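Local structure of transcriptional activator, putative (Pyrococcus furiosus, 1RTW) at residues B[41-49]-B[98-109]. The protein is a putative transcriptional activator of the TENA/THI-4/PQQC family, an all-helical protein whose function is not firmly established. Numbering follows the deposited sequence.
Sequences VNDYYFVKN and IDWRAKSYVNYL
Val41 CG1 only brushes Ile98 CD1, but it opens the seam between two near-parallel neighbours in the all-helical TENA/THI-4/PQQC bundle, helices 33-60 and 100-115; the axes of 41-49 and 100-109 approach to 9.8 Å at 11°. The next residue, Asn42, grips the entry to the second helix: its OD1 accepts the backbone N of Asp99, the N-cap residue, at 2.7 Å, with the donor in the carbonyl plane. The ND2 of the same amide is used on Lys38 O, one turn back, so both ends of the group are held and its rotation is fixed. With CG anti to the backbone N (chi1 174°), the Tyr45 ring reaches across to Ile98, whose CG2 lies over one face in a CH-pi contact, 4.0 Å from the centroid, while Asn49 ND2 sits over the opposite face. Tyr45 CE1 meets Val106 CG2 obliquely at 3.7 Å, and water 1, in the ring plane, links Tyr45 OH to Asn107 OD1. Phe46 points its CE1 over the centre of the Tyr105 ring, the planes inclined at 38°, and its CZ reaches Leu109 CD1 at 3.7 Å. A phosphate ion lies about 4 Å from the Phe46 side chain. Tyr105 also stacks on Phe197 and its hydroxyl is hydrogen-bonded to Glu198, tying the seam to helix 181-201. Asn49 closes the segment: its ND2 donates to Tyr45 O from above the carbonyl plane, and its CB packs 3.5 Å from Val106 CG1.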
loop_
_atom_site.group_PDB
_atom_site.type_symbol
_atom_site.label_atom_id
_atom_site.label_comp_id
_atom_site.label_asym_id
_atom_site.label_seq_id
_atom_site.Cartn_x
_atom_site.Cartn_y
_atom_site.Cartn_z
ATOM N N VAL B 41 -9.357 -16.164 -21.723
ATOM C CA VAL B 41 -8.733 -16.596 -20.468
ATOM C C VAL B 41 -7.812 -15.517 -19.897
ATOM O O VAL B 41 -7.826 -15.241 -18.702
ATOM C CB VAL B 41 -7.911 -17.894 -20.688
ATOM C CG1 VAL B 41 -7.120 -18.250 -19.460
ATOM C CG2 VAL B 41 -8.840 -19.060 -21.064
ATOM N N ASN B 42 -7.036 -14.884 -20.766
ATOM C CA ASN B 42 -6.111 -13.856 -20.326
ATOM C C ASN B 42 -6.749 -12.510 -20.027
ATOM O O ASN B 42 -6.340 -11.818 -19.095
ATOM C CB ASN B 42 -4.966 -13.712 -21.319
ATOM C CG ASN B 42 -4.006 -14.866 -21.246
ATOM O OD1 ASN B 42 -3.027 -14.834 -20.498
ATOM N ND2 ASN B 42 -4.282 -15.907 -22.014
ATOM N N ASP B 43 -7.750 -12.123 -20.799
ATOM C CA ASP B 43 -8.380 -10.847 -20.516
ATOM C C ASP B 43 -9.232 -10.933 -19.252
ATOM O O ASP B 43 -9.384 -9.955 -18.532
ATOM C CB ASP B 43 -9.205 -10.355 -21.696
ATOM C CG ASP B 43 -9.278 -8.845 -21.744
ATOM O OD1 ASP B 43 -8.212 -8.200 -21.853
ATOM O OD2 ASP B 43 -10.394 -8.299 -21.657
ATOM N N TYR B 44 -9.764 -12.119 -18.974
ATOM C CA TYR B 44 -10.578 -12.335 -17.784
ATOM C C TYR B 44 -9.703 -12.088 -16.557
ATOM O O TYR B 44 -10.144 -11.490 -15.572
ATOM C CB TYR B 44 -11.115 -13.763 -17.773
ATOM C CG TYR B 44 -11.928 -14.101 -16.556
ATOM C CD1 TYR B 44 -13.147 -13.475 -16.317
ATOM C CD2 TYR B 44 -11.499 -15.078 -15.665
ATOM C CE1 TYR B 44 -13.928 -13.821 -15.222
ATOM C CE2 TYR B 44 -12.269 -15.435 -14.562
ATOM C CZ TYR B 44 -13.483 -14.802 -14.352
ATOM O OH TYR B 44 -14.251 -15.168 -13.280
ATOM N N TYR B 45 -8.458 -12.554 -16.638
ATOM C CA TYR B 45 -7.485 -12.368 -15.578
ATOM C C TYR B 45 -7.166 -10.876 -15.466
ATOM O O TYR B 45 -7.065 -10.333 -14.367
ATOM C CB TYR B 45 -6.205 -13.126 -15.906
ATOM C CG TYR B 45 -5.077 -12.878 -14.939
ATOM C CD1 TYR B 45 -4.004 -12.047 -15.278
ATOM C CD2 TYR B 45 -5.057 -13.510 -13.707
ATOM C CE1 TYR B 45 -2.930 -11.863 -14.401
ATOM C CE2 TYR B 45 -3.992 -13.336 -12.822
ATOM C CZ TYR B 45 -2.935 -12.513 -13.173
ATOM O OH TYR B 45 -1.902 -12.356 -12.274
ATOM N N PHE B 46 -7.040 -10.211 -16.607
ATOM C CA PHE B 46 -6.741 -8.788 -16.600
ATOM C C PHE B 46 -7.878 -7.981 -15.970
ATOM O O PHE B 46 -7.635 -7.095 -15.169
ATOM C CB PHE B 46 -6.468 -8.275 -18.026
ATOM C CG PHE B 46 -6.153 -6.801 -18.086
ATOM C CD1 PHE B 46 -4.876 -6.335 -17.774
ATOM C CD2 PHE B 46 -7.152 -5.873 -18.357
ATOM C CE1 PHE B 46 -4.607 -4.962 -17.721
ATOM C CE2 PHE B 46 -6.890 -4.489 -18.305
ATOM C CZ PHE B 46 -5.617 -4.037 -17.984
ATOM N N VAL B 47 -9.118 -8.304 -16.330
ATOM C CA VAL B 47 -10.282 -7.576 -15.815
ATOM C C VAL B 47 -10.370 -7.659 -14.296
ATOM O O VAL B 47 -10.605 -6.650 -13.626
ATOM C CB VAL B 47 -11.589 -8.084 -16.469
ATOM C CG1 VAL B 47 -12.799 -7.493 -15.771
ATOM C CG2 VAL B 47 -11.605 -7.729 -17.963
ATOM N N LYS B 48 -10.162 -8.859 -13.759
ATOM C CA LYS B 48 -10.206 -9.070 -12.317
ATOM C C LYS B 48 -9.212 -8.150 -11.619
ATOM O O LYS B 48 -9.541 -7.496 -10.629
ATOM C CB LYS B 48 -9.873 -10.530 -11.957
ATOM C CG LYS B 48 -11.021 -11.517 -12.158
ATOM C CD LYS B 48 -10.690 -12.916 -11.644
ATOM C CE LYS B 48 -9.562 -13.556 -12.444
ATOM N NZ LYS B 48 -9.278 -14.950 -11.996
ATOM N N ASN B 49 -8.006 -8.079 -12.163
ATOM C CA ASN B 49 -6.965 -7.262 -11.565
ATOM C C ASN B 49 -7.110 -5.795 -11.866
ATOM O O ASN B 49 -6.613 -4.955 -11.126
ATOM C CB ASN B 49 -5.605 -7.785 -11.972
ATOM C CG ASN B 49 -5.294 -9.095 -11.305
ATOM O OD1 ASN B 49 -5.123 -9.148 -10.085
ATOM N ND2 ASN B 49 -5.254 -10.169 -12.088
ATOM N N ILE B 98 -1.891 -18.458 -17.165
ATOM C CA ILE B 98 -1.927 -17.089 -17.642
ATOM C C ILE B 98 -0.646 -16.716 -18.383
ATOM O O ILE B 98 0.452 -17.060 -17.958
ATOM C CB ILE B 98 -2.137 -16.126 -16.453
ATOM C CG1 ILE B 98 -3.426 -16.490 -15.706
ATOM C CG2 ILE B 98 -2.128 -14.683 -16.917
ATOM C CD1 ILE B 98 -4.686 -16.459 -16.564
ATOM N N ASP B 99 -0.803 -16.002 -19.492
ATOM C CA ASP B 99 0.327 -15.553 -20.292
ATOM C C ASP B 99 1.224 -14.536 -19.554
ATOM O O ASP B 99 0.731 -13.638 -18.865
ATOM C CB ASP B 99 -0.180 -14.932 -21.592
ATOM C CG ASP B 99 0.939 -14.620 -22.552
ATOM O OD1 ASP B 99 1.132 -15.386 -23.519
ATOM O OD2 ASP B 99 1.639 -13.621 -22.323
ATOM N N TRP B 100 2.533 -14.637 -19.785
ATOM C CA TRP B 100 3.518 -13.750 -19.158
ATOM C C TRP B 100 3.287 -12.261 -19.439
ATOM O O TRP B 100 3.500 -11.426 -18.561
ATOM C CB TRP B 100 4.954 -14.162 -19.535
ATOM C CG TRP B 100 5.337 -13.924 -20.976
ATOM C CD1 TRP B 100 5.944 -12.810 -21.492
ATOM C CD2 TRP B 100 5.164 -14.830 -22.076
ATOM N NE1 TRP B 100 6.155 -12.965 -22.842
ATOM C CE2 TRP B 100 5.685 -14.194 -23.228
ATOM C CE3 TRP B 100 4.610 -16.115 -22.202
ATOM C CZ2 TRP B 100 5.682 -14.806 -24.490
ATOM C CZ3 TRP B 100 4.606 -16.723 -23.457
ATOM C CH2 TRP B 100 5.134 -16.063 -24.585
ATOM N N ARG B 101 2.848 -11.934 -20.653
ATOM C CA ARG B 101 2.565 -10.549 -21.013
ATOM C C ARG B 101 1.409 -10.006 -20.167
ATOM O O ARG B 101 1.402 -8.838 -19.780
ATOM C CB ARG B 101 2.195 -10.420 -22.497
ATOM C CG ARG B 101 3.334 -10.644 -23.493
ATOM C CD ARG B 101 3.246 -12.022 -24.126
ATOM N NE ARG B 101 3.339 -11.968 -25.577
ATOM C CZ ARG B 101 2.843 -12.890 -26.396
ATOM N NH1 ARG B 101 2.214 -13.950 -25.912
ATOM N NH2 ARG B 101 2.968 -12.736 -27.707
ATOM N N ALA B 102 0.427 -10.859 -19.894
ATOM C CA ALA B 102 -0.725 -10.449 -19.101
ATOM C C ALA B 102 -0.336 -10.138 -17.658
ATOM O O ALA B 102 -0.688 -9.082 -17.135
ATOM C CB ALA B 102 -1.819 -11.507 -19.155
ATOM N N LYS B 103 0.406 -11.046 -17.029
ATOM C CA LYS B 103 0.841 -10.854 -15.639
ATOM C C LYS B 103 1.692 -9.595 -15.511
ATOM O O LYS B 103 1.575 -8.850 -14.546
ATOM C CB LYS B 103 1.649 -12.058 -15.145
ATOM C CG LYS B 103 0.890 -13.369 -15.169
ATOM C CD LYS B 103 1.704 -14.485 -14.544
ATOM C CE LYS B 103 2.992 -14.752 -15.319
ATOM N NZ LYS B 103 3.747 -15.916 -14.756
ATOM N N SER B 104 2.533 -9.368 -16.512
ATOM C CA SER B 104 3.417 -8.219 -16.562
ATOM C C SER B 104 2.628 -6.904 -16.643
ATOM O O SER B 104 3.001 -5.889 -16.064
ATOM C CB SER B 104 4.323 -8.374 -17.780
ATOM O OG SER B 104 5.280 -7.343 -17.828
ATOM N N TYR B 105 1.528 -6.923 -17.373
ATOM C CA TYR B 105 0.699 -5.738 -17.521
ATOM C C TYR B 105 -0.009 -5.485 -16.191
ATOM O O TYR B 105 -0.020 -4.356 -15.670
ATOM C CB TYR B 105 -0.299 -5.983 -18.656
ATOM C CG TYR B 105 -1.132 -4.793 -19.063
ATOM C CD1 TYR B 105 -1.042 -3.580 -18.383
ATOM C CD2 TYR B 105 -2.044 -4.894 -20.130
ATOM C CE1 TYR B 105 -1.831 -2.501 -18.741
ATOM C CE2 TYR B 105 -2.837 -3.820 -20.496
ATOM C CZ TYR B 105 -2.725 -2.629 -19.791
ATOM O OH TYR B 105 -3.523 -1.565 -20.093
ATOM N N VAL B 106 -0.560 -6.554 -15.627
ATOM C CA VAL B 106 -1.262 -6.479 -14.348
ATOM C C VAL B 106 -0.362 -5.949 -13.238
ATOM O O VAL B 106 -0.721 -4.997 -12.542
ATOM C CB VAL B 106 -1.822 -7.870 -13.940
ATOM C CG1 VAL B 106 -2.167 -7.914 -12.432
ATOM C CG2 VAL B 106 -3.044 -8.190 -14.780
ATOM N N ASN B 107 0.821 -6.540 -13.105
ATOM C CA ASN B 107 1.758 -6.143 -12.061
ATOM C C ASN B 107 2.239 -4.709 -12.181
ATOM O O ASN B 107 2.474 -4.046 -11.176
ATOM C CB ASN B 107 2.916 -7.135 -11.981
ATOM C CG ASN B 107 2.460 -8.510 -11.521
ATOM O OD1 ASN B 107 1.405 -8.646 -10.887
ATOM N ND2 ASN B 107 3.243 -9.529 -11.828
ATOM N N TYR B 108 2.334 -4.215 -13.410
ATOM C CA TYR B 108 2.730 -2.830 -13.618
ATOM C C TYR B 108 1.612 -1.907 -13.115
ATOM O O TYR B 108 1.879 -0.930 -12.401
ATOM C CB TYR B 108 3.015 -2.554 -15.095
ATOM C CG TYR B 108 3.247 -1.087 -15.388
ATOM C CD1 TYR B 108 4.415 -0.439 -14.959
ATOM C CD2 TYR B 108 2.286 -0.339 -16.047
ATOM C CE1 TYR B 108 4.608 0.919 -15.183
ATOM C CE2 TYR B 108 2.466 1.020 -16.279
ATOM C CZ TYR B 108 3.623 1.645 -15.840
ATOM O OH TYR B 108 3.778 3.004 -16.030
ATOM N N LEU B 109 0.361 -2.243 -13.437
ATOM C CA LEU B 109 -0.770 -1.413 -13.013
ATOM C C LEU B 109 -0.888 -1.370 -11.506
ATOM O O LEU B 109 -1.112 -0.308 -10.935
ATOM C CB LEU B 109 -2.086 -1.869 -13.632
ATOM C CG LEU B 109 -2.322 -1.537 -15.110
ATOM C CD1 LEU B 109 -3.748 -1.983 -15.505
ATOM C CD2 LEU B 109 -2.161 -0.018 -15.330
HETATM O O HOH W 1 0.249 -10.964 -12.227
#